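Long-range contacts in acyl-CoA dehydrogenase domain protein Tcur3481 (Thermomonospora curvata, PDB 6WY9), which probably acts as a flavin-dependent acyl-CoA dehydrogenase, binding FAD: residues Glu36-Glu41 against Arg195-Asn200; Arg118-Leu123 against Val153-Thr158. One frame throughout, in Å; residues are numbered along the deposited sequence.

Interaction 1: Glu36-Glu41 against Arg195-Asn200; sequences ESRIDE and RDMAGN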
ATOM      1  N   GLU B  36      26.858 -29.203   1.554  1.00 54.70           N
ATOM      2  CA  GLU B  36      27.805 -28.248   2.130  1.00 61.06           C
ATOM      3  C   GLU B  36      27.878 -26.966   1.310  1.00 55.77           C
ATOM      4  O   GLU B  36      27.982 -25.865   1.864  1.00 55.74           O
ATOM      5  CB  GLU B  36      29.191 -28.879   2.234  1.00 74.27           C
ATOM      6  CG  GLU B  36      29.232 -30.096   3.103  1.00 86.69           C
ATOM      7  CD  GLU B  36      29.155 -29.751   4.576  1.00 96.90           C
ATOM      8  OE1 GLU B  36      28.033 -29.485   5.068  1.00 97.48           O
ATOM      9  OE2 GLU B  36      30.222 -29.733   5.237  1.00103.81           O
ATOM     10  N   SER B  37      27.843 -27.087  -0.003  1.00 51.71           N
ATOM     11  CA  SER B  37      28.075 -25.945  -0.866  1.00 49.90           C
ATOM     12  C   SER B  37      26.799 -25.201  -1.195  1.00 47.13           C
ATOM     13  O   SER B  37      26.873 -24.035  -1.610  1.00 47.73           O
ATOM     14  CB  SER B  37      28.720 -26.400  -2.178  1.00 50.07           C
ATOM     15  OG  SER B  37      27.732 -27.053  -2.974  1.00 49.55           O
ATOM     16  N   ARG B  38      25.644 -25.864  -1.071  1.00 45.77           N
ATOM     17  CA  ARG B  38      24.367 -25.359  -1.580  1.00 45.74           C
ATOM     18  C   ARG B  38      24.426 -25.044  -3.081  1.00 44.98           C
ATOM     19  O   ARG B  38      23.619 -24.259  -3.585  1.00 43.39           O
ATOM     20  CB  ARG B  38      23.914 -24.122  -0.777  1.00 46.27           C
ATOM     21  CG  ARG B  38      24.049 -24.357   0.738  1.00 48.32           C
ATOM     22  CD  ARG B  38      23.081 -25.483   1.087  1.00 47.36           C
ATOM     23  NE  ARG B  38      23.156 -25.927   2.481  1.00 48.92           N
ATOM     24  CZ  ARG B  38      22.493 -25.358   3.491  1.00 48.53           C
ATOM     25  NH1 ARG B  38      21.746 -24.267   3.280  1.00 47.02           N
ATOM     26  NH2 ARG B  38      22.578 -25.862   4.718  1.00 47.95           N
ATOM     27  N   ILE B  39      25.336 -25.670  -3.825  1.00 44.55           N
ATOM     28  CA  ILE B  39      25.498 -25.408  -5.250  1.00 44.68           C
ATOM     29  C   ILE B  39      25.366 -26.721  -6.014  1.00 46.05           C
ATOM     30  O   ILE B  39      26.060 -27.706  -5.703  1.00 47.81           O
ATOM     31  CB  ILE B  39      26.868 -24.776  -5.566  1.00 46.31           C
ATOM     32  CG1 ILE B  39      26.991 -23.363  -4.935  1.00 45.87           C
ATOM     33  CG2 ILE B  39      27.062 -24.763  -7.091  1.00 47.35           C
ATOM     34  CD1 ILE B  39      28.369 -22.677  -5.114  1.00 45.43           C
ATOM     35  N   ASP B  40      24.574 -26.711  -7.072  1.00 44.48           N
ATOM     36  CA  ASP B  40      24.381 -27.924  -7.859  1.00 45.47           C
ATOM     37  C   ASP B  40      25.454 -27.936  -8.937  1.00 46.99           C
ATOM     38  O   ASP B  40      25.338 -27.231  -9.946  1.00 47.50           O
ATOM     39  CB  ASP B  40      22.982 -27.958  -8.452  1.00 43.51           C
ATOM     40  CG  ASP B  40      22.664 -29.250  -9.194  1.00 44.85           C
ATOM     41  OD1 ASP B  40      23.581 -30.006  -9.567  1.00 46.27           O
ATOM     42  OD2 ASP B  40      21.446 -29.508  -9.379  1.00 44.70           O
ATOM     43  N   GLU B  41      26.471 -28.773  -8.732  1.00 48.61           N
ATOM     44  CA  GLU B  41      27.602 -28.823  -9.654  1.00 50.71           C
ATOM     45  C   GLU B  41      27.219 -29.522 -10.949  1.00 52.19           C
ATOM     46  O   GLU B  41      27.852 -29.297 -11.993  1.00 51.99           O
ATOM     47  CB  GLU B  41      28.775 -29.549  -9.008  1.00 57.40           C
ATOM     48  CG  GLU B  41      29.297 -28.900  -7.767  1.00 61.18           C
ATOM     49  CD  GLU B  41      29.996 -27.573  -8.041  1.00 65.34           C
ATOM     50  OE1 GLU B  41      30.343 -27.283  -9.209  1.00 67.23           O
ATOM     51  OE2 GLU B  41      30.188 -26.816  -7.069  1.00 66.24           O
ATOM     52  N   ARG B 195      18.905 -20.019   1.814  1.00 39.62           N
ATOM     53  CA  ARG B 195      19.631 -21.293   2.030  1.00 42.86           C
ATOM     54  C   ARG B 195      20.925 -21.346   1.218  1.00 41.88           C
ATOM     55  O   ARG B 195      21.518 -22.447   1.097  1.00 41.51           O
ATOM     56  CB  ARG B 195      18.852 -22.573   1.681  1.00 47.73           C
ATOM     57  CG  ARG B 195      17.535 -22.811   2.380  1.00 54.80           C
ATOM     58  CD  ARG B 195      17.804 -23.310   3.761  1.00 61.74           C
ATOM     59  NE  ARG B 195      16.631 -23.853   4.442  1.00 64.82           N
ATOM     60  CZ  ARG B 195      16.686 -24.329   5.681  1.00 65.83           C
ATOM     61  NH1 ARG B 195      15.590 -24.801   6.268  1.00 66.37           N
ATOM     62  NH2 ARG B 195      17.859 -24.320   6.329  1.00 64.95           N
ATOM     63  N   ASP B 196      21.359 -20.232   0.618  1.00 40.63           N
ATOM     64  CA  ASP B 196      22.707 -20.172   0.075  1.00 41.42           C
ATOM     65  C   ASP B 196      23.695 -20.325   1.225  1.00 41.55           C
ATOM     66  O   ASP B 196      23.372 -20.050   2.386  1.00 41.50           O
ATOM     67  CB  ASP B 196      22.935 -18.826  -0.649  1.00 40.33           C
ATOM     68  CG  ASP B 196      24.353 -18.698  -1.250  1.00 41.53           C
ATOM     69  OD1 ASP B 196      24.785 -19.646  -1.954  1.00 42.72           O
ATOM     70  OD2 ASP B 196      25.038 -17.634  -1.047  1.00 39.61           O
ATOM     71  N   MET B 197      24.905 -20.748   0.911  1.00 41.66           N
ATOM     72  CA  MET B 197      25.972 -20.712   1.904  1.00 42.97           C
ATOM     73  C   MET B 197      26.924 -19.574   1.507  1.00 43.23           C
ATOM     74  O   MET B 197      27.751 -19.730   0.600  1.00 44.25           O
ATOM     75  CB  MET B 197      26.691 -22.044   2.013  1.00 44.34           C
ATOM     76  CG  MET B 197      27.586 -22.147   3.257  1.00 49.65           C
ATOM     77  SD  MET B 197      26.651 -22.093   4.834  1.00 54.36           S
ATOM     78  CE  MET B 197      25.647 -23.596   4.827  1.00 54.41           C
ATOM     79  N   ALA B 198      26.778 -18.431   2.184  1.00 42.72           N
ATOM     80  CA  ALA B 198      27.576 -17.232   1.941  1.00 41.87           C
ATOM     81  C   ALA B 198      28.832 -17.256   2.815  1.00 44.30           C
ATOM     82  O   ALA B 198      29.027 -18.154   3.643  1.00 44.65           O
ATOM     83  CB  ALA B 198      26.737 -15.969   2.198  1.00 39.44           C
ATOM     84  N   GLY B 199      29.703 -16.263   2.633  1.00 45.09           N
ATOM     85  CA  GLY B 199      30.901 -16.166   3.459  1.00 46.17           C
ATOM     86  C   GLY B 199      31.047 -14.742   3.999  1.00 46.17           C
ATOM     87  O   GLY B 199      30.899 -13.777   3.241  1.00 45.52           O
ATOM     88  N   ASN B 200      31.265 -14.589   5.304  1.00 45.91           N
ATOM     89  CA  ASN B 200      31.692 -13.300   5.860  1.00 45.88           C
ATOM     90  C   ASN B 200      33.212 -13.264   5.715  1.00 47.82           C
ATOM     91  O   ASN B 200      33.915 -14.103   6.280  1.00 48.50           O
ATOM     92  CB  ASN B 200      31.242 -13.129   7.311  1.00 45.48           C
ATOM     93  CG  ASN B 200      29.708 -13.206   7.471  1.00 43.00           C
ATOM     94  OD1 ASN B 200      28.965 -12.815   6.575  1.00 41.62           O
ATOM     95  ND2 ASN B 200      29.239 -13.691   8.620  1.00 41.65           N
TER
HETATM   96  O   HOH W   1      28.749 -21.777  -0.967  1.00 44.00           O
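The loop 36-41 comes nearest to 195-200 where the CA atoms of R38 and D196 lie 5.7 Å apart, at a point where R38 has a left-handed backbone conformation. Its side chain points at the other segment and folds across it: CG rests 3.7 Å from M197 CB, over the backbone leading into strand 197-203. A bend at chi2 (-64°) then brings the guanidinium back beside R195, where NH1 donates to R195 O at 2.9 Å. This acceptor lies in the guanidinium plane, although the donor is tilted 34° from the plane of the carbonyl. M197, bent at both chi2 and chi3, sets its CE methyl 3.8 Å above one guanidinium face, close to its centre. NH1 also forms a salt bridge with E191, which takes R195 NH2 as well, so one carboxylate serves both arginines; NE is held by S35 O. The contact ties the link between helices 26-33 and 41-49 to the beta domain, in keeping with the helical-then-beta order of the acyl-CoA dehydrogenase fold. S37 shapes the link through an ST turn, its OG accepting from I39 N at 2.9 Å. With an alanine here in place of R38, R195 O is likely to lose this donor and the M197 methyl the flat group it covers. Backbone M197 N is buried here with no partner, whereas M197 O is served by water 1, 2.8 Å away, which also donates to S37 O at 3.0 Å.

Interaction 2: Arg118-Leu123 against Val153-Thr158; sequences RLTVAL and VVPSIT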
ATOM      1  N   ARG B 118      34.671 -20.594 -11.407  1.00 48.30           N
ATOM      2  CA  ARG B 118      33.577 -19.765 -10.913  1.00 46.51           C
ATOM      3  C   ARG B 118      34.152 -18.588 -10.141  1.00 45.98           C
ATOM      4  O   ARG B 118      35.307 -18.598  -9.706  1.00 45.83           O
ATOM      5  CB  ARG B 118      32.613 -20.542 -10.021  1.00 46.19           C
ATOM      6  CG  ARG B 118      31.900 -21.718 -10.742  1.00 49.98           C
ATOM      7  CD  ARG B 118      30.634 -22.154 -10.021  1.00 51.64           C
ATOM      8  NE  ARG B 118      30.846 -22.561  -8.625  1.00 53.39           N
ATOM      9  CZ  ARG B 118      30.889 -23.833  -8.226  1.00 56.79           C
ATOM     10  NH1 ARG B 118      30.739 -24.807  -9.119  1.00 59.01           N
ATOM     11  NH2 ARG B 118      31.090 -24.139  -6.943  1.00 57.74           N
ATOM     12  N   LEU B 119      33.302 -17.588  -9.953  1.00 46.71           N
ATOM     13  CA  LEU B 119      33.671 -16.342  -9.311  1.00 47.80           C
ATOM     14  C   LEU B 119      32.559 -15.969  -8.358  1.00 46.56           C
ATOM     15  O   LEU B 119      31.462 -16.535  -8.400  1.00 44.64           O
ATOM     16  CB  LEU B 119      33.872 -15.222 -10.337  1.00 50.06           C
ATOM     17  CG  LEU B 119      34.932 -15.606 -11.370  1.00 55.07           C
ATOM     18  CD1 LEU B 119      34.738 -14.774 -12.611  1.00 56.46           C
ATOM     19  CD2 LEU B 119      36.228 -15.288 -10.718  1.00 57.90           C
ATOM     20  N   THR B 120      32.841 -15.001  -7.494  1.00 46.26           N
ATOM     21  CA  THR B 120      31.748 -14.324  -6.813  1.00 45.79           C
ATOM     22  C   THR B 120      32.158 -12.872  -6.625  1.00 45.97           C
ATOM     23  O   THR B 120      33.271 -12.463  -6.970  1.00 44.79           O
ATOM     24  CB  THR B 120      31.380 -15.024  -5.483  1.00 45.51           C
ATOM     25  OG1 THR B 120      30.272 -14.347  -4.882  1.00 43.16           O
ATOM     26  CG2 THR B 120      32.585 -15.035  -4.509  1.00 46.40           C
ATOM     27  N   VAL B 121      31.217 -12.080  -6.112  1.00 45.86           N
ATOM     28  CA  VAL B 121      31.443 -10.663  -5.885  1.00 43.71           C
ATOM     29  C   VAL B 121      31.137 -10.353  -4.427  1.00 44.72           C
ATOM     30  O   VAL B 121      30.159 -10.866  -3.861  1.00 44.29           O
ATOM     31  CB  VAL B 121      30.580  -9.811  -6.830  1.00 43.17           C
ATOM     32  CG1 VAL B 121      30.912 -10.208  -8.247  1.00 44.69           C
ATOM     33  CG2 VAL B 121      29.053 -10.022  -6.550  1.00 39.79           C
ATOM     34  N   ALA B 122      31.969  -9.497  -3.846  1.00 43.01           N
ATOM     35  CA  ALA B 122      31.906  -9.087  -2.445  1.00 43.23           C
ATOM     36  C   ALA B 122      31.669  -7.580  -2.468  1.00 43.16           C
ATOM     37  O   ALA B 122      32.605  -6.783  -2.459  1.00 43.71           O
ATOM     38  CB  ALA B 122      33.198  -9.477  -1.691  1.00 44.37           C
ATOM     39  N   LEU B 123      30.388  -7.204  -2.518  1.00 41.62           N
ATOM     40  CA  LEU B 123      29.956  -5.835  -2.715  1.00 41.70           C
ATOM     41  C   LEU B 123      29.287  -5.274  -1.480  1.00 42.52           C
ATOM     42  O   LEU B 123      28.905  -4.107  -1.497  1.00 42.37           O
ATOM     43  CB  LEU B 123      28.977  -5.761  -3.919  1.00 40.75           C
ATOM     44  CG  LEU B 123      29.547  -6.304  -5.241  1.00 40.90           C
ATOM     45  CD1 LEU B 123      28.480  -6.258  -6.344  1.00 41.04           C
ATOM     46  CD2 LEU B 123      30.751  -5.408  -5.608  1.00 41.65           C
ATOM     47  N   VAL B 153      28.518 -11.506   3.918  1.00 40.17           N
ATOM     48  CA  VAL B 153      27.609 -12.404   3.209  1.00 40.69           C
ATOM     49  C   VAL B 153      27.923 -12.430   1.718  1.00 40.58           C
ATOM     50  O   VAL B 153      27.057 -12.173   0.869  1.00 39.90           O
ATOM     51  CB  VAL B 153      26.110 -12.057   3.444  1.00 40.93           C
ATOM     52  CG1 VAL B 153      25.669 -12.414   4.883  1.00 41.54           C
ATOM     53  CG2 VAL B 153      25.745 -10.596   3.089  1.00 40.44           C
ATOM     54  N   VAL B 154      29.146 -12.799   1.391  1.00 40.65           N
ATOM     55  CA  VAL B 154      29.538 -13.007   0.002  1.00 42.50           C
ATOM     56  C   VAL B 154      28.833 -14.238  -0.546  1.00 43.14           C
ATOM     57  O   VAL B 154      28.958 -15.322   0.041  1.00 43.67           O
ATOM     58  CB  VAL B 154      31.067 -13.161  -0.086  1.00 42.53           C
ATOM     59  CG1 VAL B 154      31.494 -13.436  -1.521  1.00 43.44           C
ATOM     60  CG2 VAL B 154      31.707 -11.914   0.521  1.00 43.16           C
ATOM     61  N   PRO B 155      28.093 -14.134  -1.649  1.00 43.54           N
ATOM     62  CA  PRO B 155      27.197 -15.231  -2.031  1.00 42.69           C
ATOM     63  C   PRO B 155      27.971 -16.379  -2.647  1.00 43.82           C
ATOM     64  O   PRO B 155      28.978 -16.182  -3.335  1.00 42.92           O
ATOM     65  CB  PRO B 155      26.251 -14.586  -3.056  1.00 42.74           C
ATOM     66  CG  PRO B 155      27.133 -13.465  -3.681  1.00 43.03           C
ATOM     67  CD  PRO B 155      27.905 -12.933  -2.477  1.00 42.96           C
ATOM     68  N   SER B 156      27.503 -17.594  -2.364  1.00 42.60           N
ATOM     69  CA  SER B 156      27.930 -18.782  -3.090  1.00 45.61           C
ATOM     70  C   SER B 156      29.456 -18.887  -3.143  1.00 46.15           C
ATOM     71  O   SER B 156      30.065 -19.183  -4.181  1.00 47.36           O
ATOM     72  CB  SER B 156      27.292 -18.792  -4.479  1.00 47.79           C
ATOM     73  OG  SER B 156      25.874 -18.775  -4.349  1.00 48.74           O
ATOM     74  N   ILE B 157      30.067 -18.712  -1.970  1.00 45.54           N
ATOM     75  CA  ILE B 157      31.541 -18.643  -1.862  1.00 46.63           C
ATOM     76  C   ILE B 157      32.206 -19.973  -2.187  1.00 48.28           C
ATOM     77  O   ILE B 157      33.367 -20.000  -2.642  1.00 47.81           O
ATOM     78  CB  ILE B 157      31.933 -18.137  -0.456  1.00 49.59           C
ATOM     79  CG1 ILE B 157      33.450 -17.788  -0.385  1.00 54.39           C
ATOM     80  CG2 ILE B 157      31.638 -19.239   0.574  1.00 49.93           C
ATOM     81  CD1 ILE B 157      33.821 -16.321  -0.522  1.00 55.25           C
ATOM     82  N   THR B 158      31.506 -21.107  -1.987  1.00 47.54           N
ATOM     83  CA  THR B 158      32.146 -22.407  -2.127  1.00 50.92           C
ATOM     84  C   THR B 158      32.478 -22.701  -3.592  1.00 52.87           C
ATOM     85  O   THR B 158      31.613 -22.611  -4.480  1.00 51.01           O
ATOM     86  CB  THR B 158      31.249 -23.519  -1.553  1.00 51.32           C
ATOM     87  OG1 THR B 158      30.787 -23.101  -0.267  1.00 53.55           O
ATOM     88  CG2 THR B 158      32.046 -24.838  -1.368  1.00 52.69           C
TER
HETATM   89  O   HOH W   2      31.172 -20.958  -6.605  1.00 46.79           O
HETATM   90  O   HOH W   3      30.099 -18.487  -6.958  1.00 57.20           O
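T158 O takes a bond from R118 NH2 at 2.9 Å, and water 2 lies 2.7 Å from the same T158 O, though that water has more acceptors near it than protons to give. Both the carbonyl oxygen and the water lie in the plane of the R118 guanidinium, at its edge. NE donates to water 2, making the arginine a two-pronged donor towards the turn after strand 144-154. The bend at chi3 (-58°) turns the guanidinium this way, while NH1 is held by E41 and W44 adds a cation-pi contact. Further along the strand, T120 OG1 donates to P155 O at 2.7 Å, lying in the carbonyl plane on a lone pair. With chi1 at -178° the hydroxyl lies opposite the T120 backbone N, and the CG2 methyl takes the crowded position, where it packs 3.6 Å from V154 CG1. The other V154 branch, CG2, meets A122 CB at 3.6 Å, so the valine straddles two strand residues. P155 CD lies 3.4 Å from V121 O. Strand 118-122 takes its backbone partners from strand 160-169 in parallel, and 155-158 belongs to the connection into that strand; the bonds here run from side chains to its carbonyls. Where this connection leaves strand 144-154, V153 and V154 both face G199 in a G1 beta bulge, within the beta domain of the acyl-CoA dehydrogenase fold.

Along the chain the segments come in the order 36-41, 118-123, 153-158, 195-200, so interaction 2 falls wholly between the two halves of interaction 1. Their centres are 9 Å apart. The two contacts meet directly: E41 OE1 forms a salt bridge with R118 NH1, S156 OG bonds to D196 OD1, and I39 CD1 packs on T158 O. Strands 144-154 and 197-203 are antiparallel neighbours in one mixed sheet, with a probable hydrogen bond between V154 N and G199 O. Interaction 1 joins the helical N-terminal part to this sheet at the surface; interaction 2 is buried within the beta part. Both lie away from the FAD sites.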